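Side-chain contacts in peroxidase (Cellulomonas bogoriensis 69B4 = DSM 16987, PDB 6QZO), which binds heme b and probably works as a DyP-type peroxidase, an oxidoreductase that uses the heme iron to reduce peroxide: residues Asp244-Ser247 against Arg248-Glu252; Pro285-Asp288 against Leu289-Ile293. All coordinates share one frame; numbering follows the deposited sequence.

Contact 1: residues Asp244-Ser247 against Arg248-Glu252; sequences DELS and RGARE
Ser247 and Ala250 meet where the chain enters helix 248-255. Ser247 OG accepts from Ala250 N at 3.1 Å with an N-H...O angle of 161°, so the first turn of the helix has one of its amides satisfied by a side chain. The serine reaches it because OG lies between its backbone N and carbonyl carbon (chi1 74°), which turns the oxygen over the helix end. The Ser247 carbonyl opens the regular backbone pattern: Arg251 N donates to Ser247 O at 3.1 Å. One residue on, Glu252 N donates to Arg248 O.

Leu246 lies before the cap and packs on the same turn. Its CB sits 3.8 Å from Arg251 CG and 4.1 Å from Ala250 CB, so the leucine covers the aliphatic base of the arginine. From CG to NE the Arg251 chain is extended, carrying the guanidinium back past the leucine towards Asp244.

There the edge of the guanidinium, not its face, takes the acid: Arg251 NH2 stands 3.2 Å from Asp244 OD1 in a salt bridge, with the carboxylate and guanidinium planes 34° apart. NH2 also donates to Trp243 O, and Trp243 makes a cation-pi contact with the arginine. The second subunit supplies further partners: its Glu89 pairs with Arg251 NH1 and its Glu91 with Arg248 NH2. Asp244 OD2 bridges to Lys164 and Arg160 of that subunit, while OD1 is also bonded to its Ser88. Within the same chain, Glu252 OE2 accepts from Leu259 N. The arrangement is a serine N-cap on a short helix, set at the subunit interface within the C-terminal DyP-type peroxidase region.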
loop_
_atom_site.group_PDB
_atom_site.type_symbol
_atom_site.label_atom_id
_atom_site.label_comp_id
_atom_site.label_asym_id
_atom_site.label_seq_id
_atom_site.Cartn_x
_atom_site.Cartn_y
_atom_site.Cartn_z
ATOM N N ASP A 244 23.516 -0.944 0.794
ATOM C CA ASP A 244 23.911 -0.283 2.069
ATOM C C ASP A 244 25.431 -0.346 2.281
ATOM O O ASP A 244 25.937 0.482 3.054
ATOM C CB ASP A 244 23.142 -0.878 3.248
ATOM C CG ASP A 244 21.720 -0.389 3.326
ATOM O OD1 ASP A 244 21.343 0.458 2.472
ATOM O OD2 ASP A 244 21.001 -0.864 4.237
ATOM N N GLU A 245 26.125 -1.277 1.617
ATOM C CA GLU A 245 27.601 -1.457 1.719
ATOM C C GLU A 245 28.339 -0.381 0.911
ATOM O O GLU A 245 29.581 -0.329 1.014
ATOM C CB GLU A 245 28.010 -2.850 1.241
ATOM C CG GLU A 245 27.457 -3.986 2.098
ATOM C CD GLU A 245 27.698 -5.378 1.528
ATOM O OE1 GLU A 245 27.914 -5.501 0.293
ATOM O OE2 GLU A 245 27.733 -6.332 2.331
ATOM N N LEU A 246 27.643 0.410 0.089
ATOM C CA LEU A 246 28.285 1.442 -0.792
ATOM C C LEU A 246 28.290 2.793 -0.084
ATOM O O LEU A 246 27.254 3.191 0.455
ATOM C CB LEU A 246 27.544 1.598 -2.120
ATOM C CG LEU A 246 27.497 0.398 -3.062
ATOM C CD1 LEU A 246 26.888 0.801 -4.393
ATOM C CD2 LEU A 246 28.863 -0.222 -3.276
ATOM N N SER A 247 29.424 3.491 -0.120
ATOM C CA SER A 247 29.510 4.945 0.164
ATOM C C SER A 247 28.552 5.699 -0.759
ATOM O O SER A 247 28.189 5.164 -1.820
ATOM C CB SER A 247 30.907 5.444 -0.040
ATOM O OG SER A 247 31.202 5.516 -1.424
ATOM N N ARG A 248 28.189 6.909 -0.357
ATOM C CA ARG A 248 27.461 7.907 -1.185
ATOM C C ARG A 248 28.128 8.075 -2.558
ATOM O O ARG A 248 27.395 8.106 -3.570
ATOM C CB ARG A 248 27.468 9.246 -0.446
ATOM C CG ARG A 248 26.351 10.191 -0.845
ATOM C CD ARG A 248 25.196 10.130 0.141
ATOM N NE ARG A 248 24.458 11.371 -0.043
ATOM C CZ ARG A 248 23.142 11.501 0.040
ATOM N NH1 ARG A 248 22.365 10.486 0.393
ATOM N NH2 ARG A 248 22.610 12.686 -0.215
ATOM N N GLY A 249 29.458 8.211 -2.584
ATOM C CA GLY A 249 30.247 8.446 -3.813
ATOM C C GLY A 249 30.099 7.306 -4.811
ATOM O O GLY A 249 29.954 7.580 -6.026
ATOM N N ALA A 250 30.144 6.070 -4.313
ATOM C CA ALA A 250 30.006 4.827 -5.111
ATOM C C ALA A 250 28.572 4.699 -5.643
ATOM O O ALA A 250 28.408 4.195 -6.762
ATOM C CB ALA A 250 30.412 3.626 -4.284
ATOM N N ARG A 251 27.571 5.136 -4.873
ATOM C CA ARG A 251 26.143 5.087 -5.292
ATOM C C ARG A 251 25.892 6.107 -6.398
ATOM O O ARG A 251 25.116 5.811 -7.319
ATOM C CB ARG A 251 25.206 5.411 -4.138
ATOM C CG ARG A 251 25.094 4.322 -3.084
ATOM C CD ARG A 251 24.151 4.761 -1.981
ATOM N NE ARG A 251 23.841 3.659 -1.081
ATOM C CZ ARG A 251 22.939 3.701 -0.108
ATOM N NH1 ARG A 251 22.237 4.798 0.106
ATOM N NH2 ARG A 251 22.737 2.637 0.648
ATOM N N GLU A 252 26.501 7.277 -6.281
ATOM C CA GLU A 252 26.376 8.368 -7.276
ATOM C C GLU A 252 27.107 7.950 -8.557
ATOM O O GLU A 252 26.544 8.154 -9.650
ATOM C CB GLU A 252 26.880 9.674 -6.669
ATOM C CG GLU A 252 25.951 10.183 -5.579
ATOM C CD GLU A 252 26.354 11.486 -4.917
ATOM O OE1 GLU A 252 27.559 11.798 -4.944
ATOM O OE2 GLU A 252 25.462 12.189 -4.396
#

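Contact 2: residues Pro285-Asp288 against Leu289-Ile293; sequences PVID and LEAHI. With HEM (protoporphyrin IX containing Fe), chain I.
Asp288, the first residue of a type I turn, reaches forward to Glu290: Asp288 OD1 accepts from Glu290 N at 3.0 Å, using its anti lone pair, with an N-H...O angle of 159°, which makes an Asx turn. A chi1 of -161° sets the carboxylate opposite the residue's own amide nitrogen, on the side of the carbonyl carbon, from which OD1 reaches the Glu290 amide. The type I turn from Asp288 to Ala291 is closed by Ala291 N donating to Asp288 O at 3.2 Å. Asp288 O also accepts from Arg294 NE.

Apolar contacts accompany the turn. Ile287 points its CG2 branch at Ala291 CB, 3.7 Å away. Pro285 CG meets Leu289 CG at 4.1 Å, the ring and the leucine branch lying aslant to each other.

Beyond Ala291, which occupies the N-cap position, His292 is directed away from the turn (chi1 -176°) to the heme. Its NE2 binds the iron at 2.1 Å, and the imidazole stands on end over the porphyrin. Ile293 CG2 lies 3.8 Å from HEM CAA, beside the root of a propionate. On the far side of the imidazole, ND1 is hydrogen-bonded to Asp350 OD2. Such an acidic partner could make the axial histidine a stronger electron donor to the iron and thereby stabilise its higher oxidation states.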
loop_
_atom_site.group_PDB
_atom_site.type_symbol
_atom_site.label_atom_id
_atom_site.label_comp_id
_atom_site.label_asym_id
_atom_site.label_seq_id
_atom_site.Cartn_x
_atom_site.Cartn_y
_atom_site.Cartn_z
ATOM N N PRO A 285 36.882 9.158 -17.191
ATOM C CA PRO A 285 35.572 9.786 -17.388
ATOM C C PRO A 285 34.905 10.138 -16.050
ATOM O O PRO A 285 34.906 9.282 -15.176
ATOM C CB PRO A 285 34.744 8.715 -18.115
ATOM C CG PRO A 285 35.788 7.804 -18.749
ATOM C CD PRO A 285 36.985 7.827 -17.817
ATOM N N VAL A 286 34.350 11.353 -15.918
ATOM C CA VAL A 286 33.704 11.823 -14.654
ATOM C C VAL A 286 32.465 10.960 -14.408
ATOM O O VAL A 286 32.285 10.508 -13.281
ATOM C CB VAL A 286 33.340 13.319 -14.689
ATOM C CG1 VAL A 286 32.566 13.738 -13.452
ATOM C CG2 VAL A 286 34.565 14.195 -14.835
ATOM N N ILE A 287 31.646 10.762 -15.443
ATOM C CA ILE A 287 30.542 9.762 -15.441
ATOM C C ILE A 287 31.131 8.453 -15.954
ATOM O O ILE A 287 31.731 8.465 -17.065
ATOM C CB ILE A 287 29.348 10.245 -16.285
ATOM C CG1 ILE A 287 28.743 11.527 -15.691
ATOM C CG2 ILE A 287 28.308 9.141 -16.418
ATOM C CD1 ILE A 287 27.970 12.350 -16.662
ATOM N N ASP A 288 31.020 7.387 -15.154
ATOM C CA ASP A 288 31.677 6.083 -15.432
ATOM C C ASP A 288 31.215 5.567 -16.803
ATOM O O ASP A 288 30.062 5.869 -17.206
ATOM C CB ASP A 288 31.370 5.088 -14.313
ATOM C CG ASP A 288 32.335 3.920 -14.250
ATOM O OD1 ASP A 288 32.135 2.965 -15.018
ATOM O OD2 ASP A 288 33.299 3.990 -13.452
ATOM N N LEU A 289 32.068 4.796 -17.478
ATOM C CA LEU A 289 31.765 4.164 -18.795
ATOM C C LEU A 289 30.567 3.220 -18.647
ATOM O O LEU A 289 29.883 2.990 -19.653
ATOM C CB LEU A 289 32.995 3.406 -19.321
ATOM C CG LEU A 289 34.097 4.246 -19.967
ATOM C CD1 LEU A 289 35.216 3.355 -20.503
ATOM C CD2 LEU A 289 33.567 5.127 -21.094
ATOM N N GLU A 290 30.310 2.711 -17.437
ATOM C CA GLU A 290 29.258 1.702 -17.142
ATOM C C GLU A 290 28.200 2.284 -16.197
ATOM O O GLU A 290 27.398 1.514 -15.662
ATOM C CB GLU A 290 29.933 0.456 -16.572
ATOM C CG GLU A 290 30.706 -0.305 -17.638
ATOM C CD GLU A 290 31.393 -1.568 -17.173
ATOM O OE1 GLU A 290 31.519 -1.755 -15.934
ATOM O OE2 GLU A 290 31.747 -2.372 -18.050
ATOM N N ALA A 291 28.190 3.601 -16.022
ATOM C CA ALA A 291 27.183 4.354 -15.233
ATOM C C ALA A 291 25.817 4.190 -15.906
ATOM O O ALA A 291 25.772 4.209 -17.152
ATOM C CB ALA A 291 27.561 5.806 -15.133
ATOM N N HIS A 292 24.758 4.061 -15.108
ATOM C CA HIS A 292 23.388 3.737 -15.575
ATOM C C HIS A 292 22.981 4.697 -16.699
ATOM O O HIS A 292 22.453 4.229 -17.709
ATOM C CB HIS A 292 22.397 3.751 -14.396
ATOM C CG HIS A 292 21.006 3.334 -14.754
ATOM N ND1 HIS A 292 20.713 2.082 -15.250
ATOM C CD2 HIS A 292 19.824 3.998 -14.673
ATOM C CE1 HIS A 292 19.411 1.994 -15.475
ATOM N NE2 HIS A 292 18.830 3.162 -15.121
ATOM N N ILE A 293 23.184 5.998 -16.516
ATOM C CA ILE A 293 22.579 7.015 -17.425
ATOM C C ILE A 293 23.422 7.111 -18.701
ATOM O O ILE A 293 22.909 7.637 -19.705
ATOM C CB ILE A 293 22.409 8.382 -16.733
ATOM C CG1 ILE A 293 23.747 9.078 -16.469
ATOM C CG2 ILE A 293 21.573 8.229 -15.478
ATOM C CD1 ILE A 293 23.608 10.537 -16.150
HETATM C CHA HEM I . 17.556 6.872 -15.705
HETATM C CHB HEM I . 17.113 4.298 -11.663
HETATM C CHC HEM I . 16.098 0.372 -14.288
HETATM C CHD HEM I . 16.134 3.037 -18.305
HETATM C C1A HEM I . 17.550 6.493 -14.390
HETATM C C2A HEM I . 17.958 7.328 -13.310
HETATM C C3A HEM I . 17.845 6.592 -12.176
HETATM C C4A HEM I . 17.341 5.326 -12.547
HETATM C CMA HEM I . 18.170 7.024 -10.759
HETATM C CAA HEM I . 18.484 8.750 -13.400
HETATM C CBA HEM I . 17.393 9.817 -13.325
HETATM C CGA HEM I . 16.609 9.816 -14.596
HETATM O O1A HEM I . 15.567 9.104 -14.630
HETATM O O2A HEM I . 17.006 10.496 -15.584
HETATM C C1B HEM I . 16.803 3.003 -12.059
HETATM C C2B HEM I . 16.637 1.951 -11.118
HETATM C C3B HEM I . 16.353 0.823 -11.850
HETATM C C4B HEM I . 16.366 1.255 -13.254
HETATM C CMB HEM I . 16.739 2.077 -9.600
HETATM C CAB HEM I . 16.009 -0.546 -11.419
HETATM C CBB HEM I . 15.693 -0.871 -10.165
HETATM C C1C HEM I . 16.003 0.740 -15.610
HETATM C C2C HEM I . 15.710 -0.145 -16.646
HETATM C C3C HEM I . 15.714 0.574 -17.819
HETATM C C4C HEM I . 16.018 1.949 -17.468
HETATM C CMC HEM I . 15.438 -1.622 -16.576
HETATM C CAC HEM I . 15.410 -0.190 -19.057
HETATM C CBC HEM I . 15.352 0.299 -20.266
HETATM C C1D HEM I . 16.539 4.321 -17.890
HETATM C C2D HEM I . 16.682 5.445 -18.834
HETATM C C3D HEM I . 17.097 6.505 -18.117
HETATM C C4D HEM I . 17.188 6.016 -16.731
HETATM C CMD HEM I . 16.470 5.476 -20.338
HETATM C CAD HEM I . 17.395 7.911 -18.654
HETATM C CBD HEM I . 18.873 8.029 -19.081
HETATM C CGD HEM I . 19.280 9.369 -19.684
HETATM O O1D HEM I . 19.017 9.637 -20.876
HETATM O O2D HEM I . 19.922 10.226 -19.012
HETATM N NA HEM I . 17.175 5.274 -13.906
HETATM N NB HEM I . 16.642 2.549 -13.303
HETATM N NC HEM I . 16.198 1.997 -16.103
HETATM N ND HEM I . 16.854 4.724 -16.651
HETATM FE FE HEM I . 16.813 3.702 -15.059
#

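Contact 1 comes first along the chain, at the start of helix 248-255, and contact 2 follows at the entry to helix 292-296, the next helix in sequence. Their centres are 14 Å apart and their nearest atoms about 6 Å, so they do not touch, yet both lie within the C-terminal DyP-type peroxidase range. The two helices do meet: His292 and Ile293 pack on Ile255, with backbone bonds to Thr254 and Ile255. Contact 1 thus begins, at the subunit interface, a helix whose later residues border the iron ligand of contact 2, and the side chain of Arg251 lies about 10 Å from the heme.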